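Local coordinates for protein alpha-1,2-mannosyltransferase (Ktr4), putative (Neosartorya fumigata, PDB 7BOP) that is a putative fungal glycosyltransferase with a GT-A fold, holding guanosine-5'-diphosphate near a manganese ion, at residues Glu156-Tyr161 with Phe225-Thr230; Glu145-Ser150 with Gly308-Arg313; Trp173-Phe178 with Ala317-Ile322; Trp136-Trp141 with Tyr167-Arg172. All blocks are in the same frame, centred on the assembly; numbering follows the deposited sequence. Where two conformers were deposited one is given.

Contact 1: residues Glu156-Tyr161 with Phe225-Thr230. With NA (sodium ion), chain J.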
# COMPACT_ATOMS: atom_id res chain seq x y z
N GLU A 156 -20.19 -1.57 16.62
CA GLU A 156 -20.34 -1.20 18.03
C GLU A 156 -18.98 -1.02 18.71
O GLU A 156 -18.82 -0.13 19.53
CB GLU A 156 -21.19 -2.23 18.81
CG GLU A 156 -22.69 -2.18 18.53
CD GLU A 156 -23.30 -0.79 18.66
OE1 GLU A 156 -24.04 -0.37 17.73
OE2 GLU A 156 -23.06 -0.10 19.68
N GLN A 157 -18.00 -1.85 18.36
CA GLN A 157 -16.70 -1.84 19.05
C GLN A 157 -15.68 -0.85 18.53
O GLN A 157 -14.91 -0.31 19.30
CB GLN A 157 -16.07 -3.23 18.99
CG GLN A 157 -16.87 -4.31 19.70
CD GLN A 157 -16.26 -5.68 19.52
OE1 GLN A 157 -15.45 -5.91 18.60
NE2 GLN A 157 -16.67 -6.62 20.35
N LYS A 158 -15.63 -0.66 17.21
CA LYS A 158 -14.50 0.02 16.58
C LYS A 158 -14.66 1.54 16.57
O LYS A 158 -15.70 2.07 16.15
CB LYS A 158 -14.31 -0.50 15.15
CG LYS A 158 -13.05 0.01 14.48
CD LYS A 158 -12.73 -0.76 13.20
CE LYS A 158 -11.73 0.00 12.34
NZ LYS A 158 -10.50 0.30 13.10
N ILE A 159 -13.60 2.22 17.01
CA ILE A 159 -13.56 3.68 17.13
C ILE A 159 -13.76 4.35 15.77
O ILE A 159 -13.11 3.98 14.79
CB ILE A 159 -12.22 4.14 17.79
CG1 ILE A 159 -12.29 3.92 19.31
CG2 ILE A 159 -11.91 5.62 17.53
CD1 ILE A 159 -10.95 3.94 20.01
N GLN A 160 -14.68 5.31 15.75
CA GLN A 160 -14.97 6.13 14.57
C GLN A 160 -15.15 5.27 13.33
O GLN A 160 -14.51 5.48 12.31
CB GLN A 160 -13.89 7.21 14.42
CG GLN A 160 -13.94 8.20 15.57
CD GLN A 160 -12.88 9.27 15.48
OE1 GLN A 160 -13.19 10.43 15.40
NE2 GLN A 160 -11.62 8.86 15.49
N TYR A 161 -16.02 4.29 13.46
CA TYR A 161 -16.22 3.26 12.45
C TYR A 161 -17.65 2.72 12.50
O TYR A 161 -18.15 2.30 13.57
CB TYR A 161 -15.23 2.12 12.64
CG TYR A 161 -15.38 0.98 11.64
CD1 TYR A 161 -16.25 -0.08 11.89
CD2 TYR A 161 -14.64 0.96 10.46
CE1 TYR A 161 -16.38 -1.13 10.99
CE2 TYR A 161 -14.78 -0.09 9.55
CZ TYR A 161 -15.64 -1.13 9.83
OH TYR A 161 -15.77 -2.17 8.94
N PHE A 225 0.94 0.16 12.96
CA PHE A 225 0.10 -0.82 13.64
C PHE A 225 -1.34 -0.76 13.08
O PHE A 225 -1.78 0.28 12.58
CB PHE A 225 0.09 -0.55 15.16
CG PHE A 225 1.39 -0.88 15.82
CD1 PHE A 225 1.64 -2.16 16.30
CD2 PHE A 225 2.39 0.08 15.95
CE1 PHE A 225 2.85 -2.48 16.90
CE2 PHE A 225 3.60 -0.24 16.54
CZ PHE A 225 3.84 -1.51 17.02
N ASP A 226 -2.04 -1.88 13.15
CA ASP A 226 -3.45 -1.95 12.78
C ASP A 226 -4.30 -2.14 14.02
O ASP A 226 -3.79 -2.36 15.13
CB ASP A 226 -3.71 -3.09 11.79
CG ASP A 226 -4.80 -2.76 10.77
OD1 ASP A 226 -5.66 -1.89 11.04
OD2 ASP A 226 -4.80 -3.38 9.69
N ASP A 227 -5.60 -2.06 13.82
CA ASP A 227 -6.58 -2.41 14.84
C ASP A 227 -6.73 -3.94 14.91
O ASP A 227 -7.24 -4.54 13.96
CB ASP A 227 -7.92 -1.76 14.48
CG ASP A 227 -9.02 -2.04 15.50
OD1 ASP A 227 -8.77 -2.73 16.51
OD2 ASP A 227 -10.15 -1.59 15.26
N PRO A 228 -6.30 -4.57 16.02
CA PRO A 228 -6.43 -6.04 16.15
C PRO A 228 -7.84 -6.58 15.95
O PRO A 228 -8.00 -7.72 15.49
CB PRO A 228 -5.98 -6.34 17.59
CG PRO A 228 -5.28 -5.11 18.06
CD PRO A 228 -5.79 -3.96 17.26
N LYS A 229 -8.87 -5.78 16.28
CA LYS A 229 -10.27 -6.20 16.11
C LYS A 229 -10.66 -6.45 14.65
O LYS A 229 -11.64 -7.14 14.41
CB LYS A 229 -11.23 -5.15 16.67
CG LYS A 229 -11.12 -5.00 18.19
CD LYS A 229 -12.19 -4.05 18.74
CE LYS A 229 -12.12 -2.66 18.14
NZ LYS A 229 -10.80 -1.99 18.28
N THR A 230 -9.94 -5.87 13.70
CA THR A 230 -10.21 -6.10 12.27
C THR A 230 -9.61 -7.40 11.74
O THR A 230 -10.00 -7.84 10.65
CB THR A 230 -9.73 -4.94 11.38
OG1 THR A 230 -8.30 -4.82 11.45
CG2 THR A 230 -10.36 -3.62 11.84
NA NA J . -17.92 2.17 15.83
O HOH W 1 -11.26 0.77 18.17
O HOH W 2 -18.01 4.53 15.71
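K158 and D227 meet in a salt bridge: NZ of K158 donates to OD2 of D227 at 2.9 Å, on the anti lone pair that points away from OD1. The two side chains run antiparallel alongside one another, which also lays CG of K158 3.4 Å from OD2 of D227. The lysine CG stands anti to the backbone N (chi1 -172°), the chain runs extended as far as CE, and the bend at chi4 (56°) turns NZ to the carboxylate. CE of K158 rests 3.9 Å from CG2 of T230. CD of K229 crosses Q157 at 3.8 Å from OE1, and CE of K229 packs on CA of K158. In the loop that leaves strand 218-224 toward helix 234-244, D227 is held by an Asx turn, its OD1 accepting from the backbone N of K229, well above the carboxylate plane. The same OD1 takes NZ of K229 on its syn side at 2.8 Å. One carboxylate is thus gripped by two lysines, and its negative charge probably offsets the repulsion between K158 NZ and K229 NZ, 5.7 Å apart. T230 closes the turn, giving both its N and OG1 to O of D227. A water accepts from K229 NZ and I159 N, adding a second polar link. Behind K158, where the chain leaves helix 144-157, a sodium ion is coordinated by the carbonyl oxygens of K158, Y161 and T155 and by another water, which accepts from Y161 N. CD of K158 lies over one face of the Y161 ring, toward its rim, while Y161 OH bonds D163.

Contact 2: residues Glu145-Ser150 with Gly308-Arg313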
# COMPACT_ATOMS: atom_id res chain seq x y z
N GLU A 145 -26.08 -13.04 6.05
CA GLU A 145 -26.58 -12.87 7.43
C GLU A 145 -25.45 -12.91 8.47
O GLU A 145 -25.45 -12.12 9.41
CB GLU A 145 -27.66 -13.89 7.81
CG GLU A 145 -29.07 -13.33 7.69
CD GLU A 145 -30.15 -14.37 7.96
OE1 GLU A 145 -30.03 -15.15 8.94
OE2 GLU A 145 -31.14 -14.39 7.19
N LEU A 146 -24.51 -13.84 8.29
CA LEU A 146 -23.31 -13.89 9.13
C LEU A 146 -22.47 -12.62 8.96
O LEU A 146 -21.96 -12.08 9.94
CB LEU A 146 -22.45 -15.11 8.80
CG LEU A 146 -23.00 -16.50 9.15
CD1 LEU A 146 -21.97 -17.55 8.76
CD2 LEU A 146 -23.34 -16.61 10.63
N PHE A 147 -22.33 -12.15 7.71
CA PHE A 147 -21.67 -10.86 7.46
C PHE A 147 -22.31 -9.73 8.28
O PHE A 147 -21.61 -8.98 8.96
CB PHE A 147 -21.66 -10.48 5.97
CG PHE A 147 -21.36 -9.03 5.74
CD1 PHE A 147 -20.06 -8.58 5.86
CD2 PHE A 147 -22.38 -8.11 5.51
CE1 PHE A 147 -19.76 -7.23 5.71
CE2 PHE A 147 -22.09 -6.76 5.37
CZ PHE A 147 -20.77 -6.32 5.47
N ARG A 148 -23.64 -9.61 8.22
CA ARG A 148 -24.34 -8.51 8.87
C ARG A 148 -24.22 -8.57 10.39
O ARG A 148 -24.09 -7.53 11.05
CB ARG A 148 -25.82 -8.45 8.45
CG ARG A 148 -26.02 -7.85 7.06
CD ARG A 148 -27.48 -7.59 6.74
NE ARG A 148 -28.21 -8.84 6.46
CZ ARG A 148 -28.30 -9.45 5.28
NH1 ARG A 148 -28.98 -10.58 5.18
NH2 ARG A 148 -27.72 -8.95 4.18
N GLU A 149 -24.25 -9.77 10.95
CA GLU A 149 -24.11 -9.95 12.40
C GLU A 149 -22.73 -9.52 12.91
O GLU A 149 -22.63 -8.80 13.89
CB GLU A 149 -24.39 -11.40 12.79
CG GLU A 149 -25.86 -11.76 12.64
CD GLU A 149 -26.15 -13.24 12.90
OE1 GLU A 149 -27.33 -13.64 12.76
OE2 GLU A 149 -25.22 -14.00 13.24
N SER A 150 -21.66 -9.97 12.24
CA SER A 150 -20.32 -9.59 12.66
C SER A 150 -20.04 -8.08 12.38
O SER A 150 -19.35 -7.42 13.15
CB SER A 150 -19.26 -10.50 12.02
OG SER A 150 -19.40 -10.57 10.62
N GLY A 308 -12.73 -14.30 6.14
CA GLY A 308 -12.36 -13.16 6.96
C GLY A 308 -12.34 -11.79 6.29
O GLY A 308 -12.39 -10.78 7.00
N PHE A 309 -12.31 -11.73 4.96
CA PHE A 309 -12.56 -10.45 4.27
C PHE A 309 -13.96 -9.89 4.56
O PHE A 309 -14.15 -8.67 4.49
CB PHE A 309 -12.33 -10.55 2.75
CG PHE A 309 -10.88 -10.68 2.38
CD1 PHE A 309 -9.98 -9.66 2.67
CD2 PHE A 309 -10.40 -11.83 1.74
CE1 PHE A 309 -8.63 -9.78 2.35
CE2 PHE A 309 -9.06 -11.95 1.41
CZ PHE A 309 -8.17 -10.94 1.71
N PHE A 310 -14.91 -10.78 4.85
CA PHE A 310 -16.29 -10.38 5.14
C PHE A 310 -16.71 -10.57 6.58
O PHE A 310 -17.34 -9.68 7.14
CB PHE A 310 -17.25 -11.09 4.18
CG PHE A 310 -17.00 -10.70 2.77
CD1 PHE A 310 -17.51 -9.51 2.28
CD2 PHE A 310 -16.17 -11.45 1.96
CE1 PHE A 310 -17.23 -9.10 0.99
CE2 PHE A 310 -15.90 -11.06 0.67
CZ PHE A 310 -16.43 -9.88 0.18
N TYR A 311 -16.37 -11.71 7.19
CA TYR A 311 -16.74 -11.96 8.59
C TYR A 311 -15.87 -11.20 9.58
O TYR A 311 -16.26 -10.99 10.73
CB TYR A 311 -16.73 -13.46 8.91
CG TYR A 311 -17.54 -14.31 7.95
CD1 TYR A 311 -18.80 -13.89 7.48
CD2 TYR A 311 -17.06 -15.54 7.51
CE1 TYR A 311 -19.55 -14.67 6.60
CE2 TYR A 311 -17.80 -16.33 6.63
CZ TYR A 311 -19.04 -15.89 6.18
OH TYR A 311 -19.77 -16.67 5.32
N GLU A 312 -14.68 -10.80 9.13
CA GLU A 312 -13.85 -9.85 9.86
C GLU A 312 -13.66 -8.70 8.88
O GLU A 312 -14.43 -8.60 7.93
CB GLU A 312 -12.56 -10.52 10.34
CG GLU A 312 -12.85 -11.54 11.42
CD GLU A 312 -11.66 -12.38 11.84
OE1 GLU A 312 -10.49 -11.97 11.69
OE2 GLU A 312 -11.91 -13.49 12.37
N ARG A 313 -12.67 -7.83 9.09
CA ARG A 313 -12.43 -6.73 8.15
C ARG A 313 -10.96 -6.71 7.79
O ARG A 313 -10.26 -5.71 7.97
CB ARG A 313 -12.90 -5.40 8.75
CG ARG A 313 -13.11 -4.29 7.71
CD ARG A 313 -12.51 -2.97 8.14
NE ARG A 313 -11.05 -3.05 8.21
CZ ARG A 313 -10.23 -2.04 8.45
NH1 ARG A 313 -10.69 -0.81 8.65
NH2 ARG A 313 -8.92 -2.26 8.48
O HOH W 3 -18.76 -8.41 9.05
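L146 and Y311 make the apolar side of this contact, CB of the leucine lying 3.7 Å from CE1 of the tyrosine ring as the two side chains pass at a slant. The backbone N of F147 comes to the edge of the same ring. A second apolar pair follows, F147 CD1 against F310 CB at 4.1 Å. With CG of F147 anti to the backbone N (chi1 164°), the ring is swung so that its edge meets the carbonyl O of F310, 3.2 Å from CD1 of F147.

The polar link is carried by one water. It accepts from OG of S150 at 2.7 Å and donates both to O of F147 at 2.9 Å and to O of F310 at 2.7 Å, so a single molecule ties a helix carbonyl and a serine hydroxyl to the opposite backbone. The phenol OH of Y311 is bonded to N of N143, just before 145-150.

Helix 144-157 is thereby laid against the short, weakly bonded helix 308-311, and helix 165-177 packs on both: H168 meets the F147 ring edge-to-face, and F310 rests on R172.

Contact 3: residues Trp173-Phe178 with Ala317-Ile322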
# COMPACT_ATOMS: atom_id res chain seq x y z
N TRP A 173 -10.67 -6.70 -3.08
CA TRP A 173 -10.22 -6.34 -4.43
C TRP A 173 -8.73 -5.99 -4.47
O TRP A 173 -7.99 -6.50 -5.32
CB TRP A 173 -11.04 -5.19 -5.00
CG TRP A 173 -10.71 -4.95 -6.46
CD1 TRP A 173 -11.17 -5.67 -7.52
CD2 TRP A 173 -9.85 -3.95 -6.99
NE1 TRP A 173 -10.65 -5.18 -8.69
CE2 TRP A 173 -9.83 -4.12 -8.40
CE3 TRP A 173 -9.07 -2.92 -6.43
CZ2 TRP A 173 -9.09 -3.30 -9.25
CZ3 TRP A 173 -8.34 -2.10 -7.27
CH2 TRP A 173 -8.36 -2.30 -8.67
N ASN A 174 -8.29 -5.15 -3.54
CA ASN A 174 -6.86 -4.83 -3.41
C ASN A 174 -6.02 -6.04 -3.00
O ASN A 174 -4.87 -6.15 -3.42
CB ASN A 174 -6.65 -3.67 -2.42
CG ASN A 174 -7.03 -2.33 -3.02
OD1 ASN A 174 -6.66 -2.01 -4.14
ND2 ASN A 174 -7.74 -1.53 -2.26
N SER A 175 -6.58 -6.95 -2.21
CA SER A 175 -5.85 -8.13 -1.75
C SER A 175 -5.60 -9.19 -2.83
O SER A 175 -4.53 -9.80 -2.85
CB SER A 175 -6.56 -8.80 -0.58
OG SER A 175 -6.61 -7.95 0.56
N GLY A 176 -6.59 -9.43 -3.68
CA GLY A 176 -6.53 -10.56 -4.61
C GLY A 176 -7.00 -10.37 -6.04
O GLY A 176 -6.80 -11.28 -6.86
N MET A 177 -7.62 -9.24 -6.36
CA MET A 177 -8.30 -9.08 -7.64
C MET A 177 -7.69 -8.05 -8.59
O MET A 177 -7.75 -8.26 -9.81
CB MET A 177 -9.78 -8.74 -7.42
CG MET A 177 -10.55 -9.77 -6.61
SD MET A 177 -10.49 -11.41 -7.35
CE MET A 177 -11.40 -12.36 -6.15
N PHE A 178 -7.11 -6.97 -8.08
CA PHE A 178 -6.59 -5.91 -8.96
C PHE A 178 -5.57 -6.44 -9.97
O PHE A 178 -5.62 -6.07 -11.15
CB PHE A 178 -6.04 -4.70 -8.18
CG PHE A 178 -4.64 -4.86 -7.64
CD1 PHE A 178 -4.39 -5.58 -6.48
CD2 PHE A 178 -3.56 -4.25 -8.29
CE1 PHE A 178 -3.10 -5.71 -5.98
CE2 PHE A 178 -2.27 -4.38 -7.80
CZ PHE A 178 -2.04 -5.11 -6.64
N ALA A 317 -3.80 -4.04 3.43
CA ALA A 317 -2.47 -3.71 3.94
C ALA A 317 -1.85 -4.87 4.76
O ALA A 317 -0.76 -5.34 4.42
CB ALA A 317 -2.49 -2.39 4.70
N PRO A 318 -2.54 -5.33 5.82
CA PRO A 318 -1.98 -6.49 6.54
C PRO A 318 -1.84 -7.74 5.66
O PRO A 318 -0.85 -8.44 5.78
CB PRO A 318 -2.97 -6.71 7.70
CG PRO A 318 -4.18 -5.93 7.37
CD PRO A 318 -3.72 -4.79 6.52
N VAL A 319 -2.79 -7.99 4.77
CA VAL A 319 -2.72 -9.14 3.86
C VAL A 319 -1.52 -9.05 2.90
O VAL A 319 -0.76 -10.03 2.75
CB VAL A 319 -4.06 -9.36 3.12
CG1 VAL A 319 -3.93 -10.43 2.04
CG2 VAL A 319 -5.15 -9.76 4.12
N HIS A 320 -1.33 -7.91 2.25
CA HIS A 320 -0.10 -7.67 1.46
C HIS A 320 1.16 -7.82 2.29
O HIS A 320 2.12 -8.47 1.86
CB HIS A 320 -0.13 -6.27 0.84
CG HIS A 320 -1.07 -6.15 -0.32
ND1 HIS A 320 -1.16 -5.01 -1.08
CD2 HIS A 320 -1.95 -7.03 -0.85
CE1 HIS A 320 -2.08 -5.18 -2.02
NE2 HIS A 320 -2.57 -6.40 -1.90
N SER A 321 1.15 -7.21 3.48
CA SER A 321 2.33 -7.21 4.34
C SER A 321 2.73 -8.60 4.80
O SER A 321 3.92 -8.94 4.79
CB SER A 321 2.10 -6.31 5.56
OG SER A 321 1.78 -4.99 5.15
N ILE A 322 1.74 -9.40 5.19
CA ILE A 322 2.00 -10.79 5.58
C ILE A 322 2.48 -11.59 4.36
O ILE A 322 3.45 -12.34 4.45
CB ILE A 322 0.76 -11.44 6.22
CG1 ILE A 322 0.51 -10.85 7.61
CG2 ILE A 322 0.93 -12.94 6.33
CD1 ILE A 322 -0.89 -11.09 8.14
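H320 holds CG anti to its own carbonyl carbon (chi1 -73°), and this sends its imidazole across to helix 165-177, where NE2 donates to O of N174 at 2.8 Å. F178 instead places CG between its backbone N and carbonyl carbon, bringing CE1 of its ring obliquely to CE1 of H320 at 4.1 Å. The H320 bond is bent, with an N-H...O angle of 136°, and NE2 stands above the carbonyl plane. On the other flank, CA of S175 lies 3.7 Å from NE2 of H320, and OG of S175 touches CB of V319 at 3.9 Å while its hydroxyl is bonded to C171 O one turn back. The axes of helices 173-177 and 317-322 approach to 9.2 Å, their directions 40° from parallel, with F309 of helix 308-311 packed on both S175 and V319. In a wider pi-type turn, W173 O accepts from both M177 N at 3.0 Å and F178 N at 2.9 Å, from opposite faces of its plane. F178 N thus bonds one residue further back than in an alpha-helix, which is consistent with N174 O being left for H320. ND1 of H320 is hydrogen-bonded to OE1 of E284. With both ring nitrogens engaged, the imidazole is fixed in rotation within a buried setting, and the nearby carboxylate could favour a positive charge on it.

Contact 4: residues Trp136-Trp141 with Tyr167-Arg172. With GDP (guanosine-5'-diphosphate), chain H.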
# COMPACT_ATOMS: atom_id res chain seq x y z
N TRP A 136 -15.81 -8.21 -7.63
CA TRP A 136 -16.34 -7.24 -6.67
C TRP A 136 -17.40 -7.82 -5.75
O TRP A 136 -17.35 -7.58 -4.54
CB TRP A 136 -16.94 -6.04 -7.40
CG TRP A 136 -17.26 -4.88 -6.50
CD1 TRP A 136 -18.50 -4.43 -6.14
CD2 TRP A 136 -16.32 -4.02 -5.85
NE1 TRP A 136 -18.38 -3.34 -5.30
CE2 TRP A 136 -17.05 -3.07 -5.11
CE3 TRP A 136 -14.92 -3.96 -5.83
CZ2 TRP A 136 -16.43 -2.07 -4.34
CZ3 TRP A 136 -14.30 -2.97 -5.07
CH2 TRP A 136 -15.06 -2.04 -4.33
N ASP A 137 -18.37 -8.54 -6.31
CA ASP A 137 -19.43 -9.17 -5.51
C ASP A 137 -18.82 -10.17 -4.53
O ASP A 137 -17.85 -10.84 -4.86
CB ASP A 137 -20.44 -9.92 -6.39
CG ASP A 137 -21.30 -9.00 -7.25
OD1 ASP A 137 -21.27 -7.76 -7.08
OD2 ASP A 137 -22.01 -9.53 -8.12
N PRO A 138 -19.40 -10.28 -3.31
CA PRO A 138 -18.89 -11.31 -2.42
C PRO A 138 -19.04 -12.69 -3.05
O PRO A 138 -20.01 -12.91 -3.76
CB PRO A 138 -19.78 -11.19 -1.18
CG PRO A 138 -20.32 -9.79 -1.22
CD PRO A 138 -20.45 -9.46 -2.68
N PRO A 139 -18.07 -13.60 -2.84
CA PRO A 139 -18.21 -14.93 -3.43
C PRO A 139 -19.40 -15.73 -2.87
O PRO A 139 -19.89 -15.45 -1.76
CB PRO A 139 -16.89 -15.62 -3.10
CG PRO A 139 -16.26 -14.83 -2.02
CD PRO A 139 -16.88 -13.47 -1.98
N GLU A 140 -19.84 -16.71 -3.65
CA GLU A 140 -21.06 -17.50 -3.36
C GLU A 140 -21.09 -18.11 -1.96
O GLU A 140 -22.16 -18.22 -1.36
CB GLU A 140 -21.23 -18.62 -4.41
CG GLU A 140 -20.17 -19.73 -4.31
CD GLU A 140 -20.10 -20.65 -5.53
OE1 GLU A 140 -20.71 -20.34 -6.58
OE2 GLU A 140 -19.42 -21.69 -5.42
N TRP A 141 -19.93 -18.51 -1.46
CA TRP A 141 -19.84 -19.19 -0.16
C TRP A 141 -19.99 -18.28 1.06
O TRP A 141 -20.05 -18.78 2.18
CB TRP A 141 -18.55 -20.00 -0.05
CG TRP A 141 -17.28 -19.22 -0.17
CD1 TRP A 141 -16.64 -18.52 0.81
CD2 TRP A 141 -16.48 -19.07 -1.35
NE1 TRP A 141 -15.50 -17.94 0.31
CE2 TRP A 141 -15.37 -18.27 -1.01
CE3 TRP A 141 -16.60 -19.54 -2.67
CZ2 TRP A 141 -14.39 -17.92 -1.93
CZ3 TRP A 141 -15.61 -19.20 -3.59
CH2 TRP A 141 -14.52 -18.39 -3.22
N TYR A 167 -16.45 -1.42 1.89
CA TYR A 167 -15.10 -1.39 2.43
C TYR A 167 -14.46 -2.78 2.37
O TYR A 167 -13.29 -2.92 1.97
CB TYR A 167 -15.05 -0.85 3.87
CG TYR A 167 -13.66 -0.45 4.25
CD1 TYR A 167 -13.15 0.80 3.91
CD2 TYR A 167 -12.80 -1.35 4.90
CE1 TYR A 167 -11.86 1.17 4.23
CE2 TYR A 167 -11.50 -0.99 5.23
CZ TYR A 167 -11.04 0.27 4.89
OH TYR A 167 -9.76 0.65 5.20
N HIS A 168 -15.24 -3.79 2.74
CA HIS A 168 -14.78 -5.18 2.68
C HIS A 168 -14.50 -5.59 1.23
O HIS A 168 -13.51 -6.26 0.95
CB HIS A 168 -15.81 -6.14 3.29
CG HIS A 168 -16.10 -5.93 4.74
ND1 HIS A 168 -15.64 -6.78 5.73
CD2 HIS A 168 -16.84 -5.00 5.38
CE1 HIS A 168 -16.07 -6.36 6.90
NE2 HIS A 168 -16.80 -5.28 6.72
N GLN A 169 -15.38 -5.18 0.31
CA GLN A 169 -15.19 -5.49 -1.11
C GLN A 169 -13.91 -4.84 -1.66
O GLN A 169 -13.17 -5.46 -2.42
CB GLN A 169 -16.40 -5.06 -1.92
CG GLN A 169 -17.65 -5.86 -1.59
CD GLN A 169 -18.88 -5.28 -2.24
OE1 GLN A 169 -19.42 -4.28 -1.78
NE2 GLN A 169 -19.33 -5.88 -3.34
N MET A 170 -13.66 -3.60 -1.24
CA MET A 170 -12.43 -2.89 -1.59
C MET A 170 -11.19 -3.61 -1.07
O MET A 170 -10.22 -3.78 -1.80
CB MET A 170 -12.50 -1.44 -1.09
CG MET A 170 -11.23 -0.64 -1.33
SD MET A 170 -9.98 -0.90 -0.05
CE MET A 170 -10.80 -0.17 1.36
N CYS A 171 -11.21 -4.04 0.19
CA CYS A 171 -10.07 -4.74 0.78
C CYS A 171 -9.77 -6.05 0.04
O CYS A 171 -8.62 -6.37 -0.23
CB CYS A 171 -10.32 -5.03 2.26
SG CYS A 171 -10.28 -3.56 3.31
N ARG A 172 -10.82 -6.79 -0.26
CA ARG A 172 -10.70 -8.03 -1.03
C ARG A 172 -10.16 -7.76 -2.44
O ARG A 172 -9.27 -8.47 -2.92
CB ARG A 172 -12.05 -8.74 -1.10
CG ARG A 172 -12.05 -10.01 -1.92
CD ARG A 172 -13.37 -10.73 -1.78
NE ARG A 172 -13.33 -11.98 -2.53
CZ ARG A 172 -13.75 -12.17 -3.78
NH1 ARG A 172 -14.32 -11.19 -4.49
NH2 ARG A 172 -13.63 -13.37 -4.33
PB GDP H . -9.22 4.40 3.87
O1B GDP H . -9.96 5.36 4.76
O2B GDP H . -8.08 5.05 3.07
O3B GDP H . -8.83 3.08 4.50
O3A GDP H . -10.39 4.00 2.81
PA GDP H . -10.79 4.84 1.48
O1A GDP H . -12.24 5.26 1.57
O2A GDP H . -9.67 5.87 1.19
O5' GDP H . -10.74 3.60 0.46
C5' GDP H . -9.50 3.06 0.01
C4' GDP H . -9.38 3.22 -1.51
O4' GDP H . -10.42 2.46 -2.14
C3' GDP H . -9.57 4.64 -2.01
O3' GDP H . -8.78 4.78 -3.20
C2' GDP H . -11.06 4.75 -2.31
O2' GDP H . -11.34 5.70 -3.33
C1' GDP H . -11.39 3.32 -2.74
N9 GDP H . -12.73 2.78 -2.41
C8 GDP H . -13.23 2.41 -1.20
N7 GDP H . -14.47 1.90 -1.34
C5 GDP H . -14.78 1.93 -2.65
C6 GDP H . -15.93 1.55 -3.50
O6 GDP H . -16.94 1.06 -2.96
N1 GDP H . -15.85 1.74 -4.83
C2 GDP H . -14.74 2.26 -5.42
N2 GDP H . -14.70 2.44 -6.77
N3 GDP H . -13.66 2.64 -4.70
C4 GDP H . -13.63 2.50 -3.35
O HOH W 4 -20.38 -2.28 -3.66
O HOH W 5 -21.62 -5.76 -5.06
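Q169 lies across the W136 indole in the tight half of this contact. Its CB sits 3.8 Å from the centroid of the six-membered ring, a CH-pi contact straight over the face, and its chain, extended beyond CG (chi2 171°), carries the amide back over the five-membered ring. There NE2 of Q169 donates to O of W136 at 2.9 Å, from above the carbonyl plane. M170 closes the far end, its CB 4.2 Å from CH2 of W136.

The water-lined edge is looser: one water bridges W136 NE1 and Q169 OE1, and another joins Q169 NE2 to OD1 of D137. Further along, CG of P139 rests over one face of the R172 guanidinium, 3.8 Å from NH2, while NE of R172 pairs with D304.

GDP sits beyond the tight half: CZ2 of W136 is 3.5 Å from O6 of GDP, CG of M170 is 3.3 Å from O4', and Y167 OH donates to O3B at 2.7 Å. Both amide hydrogens of Q169 are spent, on a carbonyl and a water; from the second shell Q169 probably helps position W136, whose edge meets the guanine O6.

How the contacts relate
The four contacts all belong to the one GT-A glycosyltransferase fold, their centres 11 to 19 Å apart. Helix 144-157 serves contacts 1 and 2, and the next helix, 165-177, serves contacts 4 and 3 in turn. Contact 4 closes before contact 3 opens, whereas the other pairings cross along the chain, except that contact 1 falls within the span joined by contact 2. R313 N of contact 2 is probably hydrogen-bonded to T230 O of contact 1, and F309 O of contact 2 probably to H168 ND1 of contact 4. F309 also touches S175 and V319 of contact 3. These helices and loops thus form one continuous body from the sodium ion at K158 and Y161 to the GDP pocket.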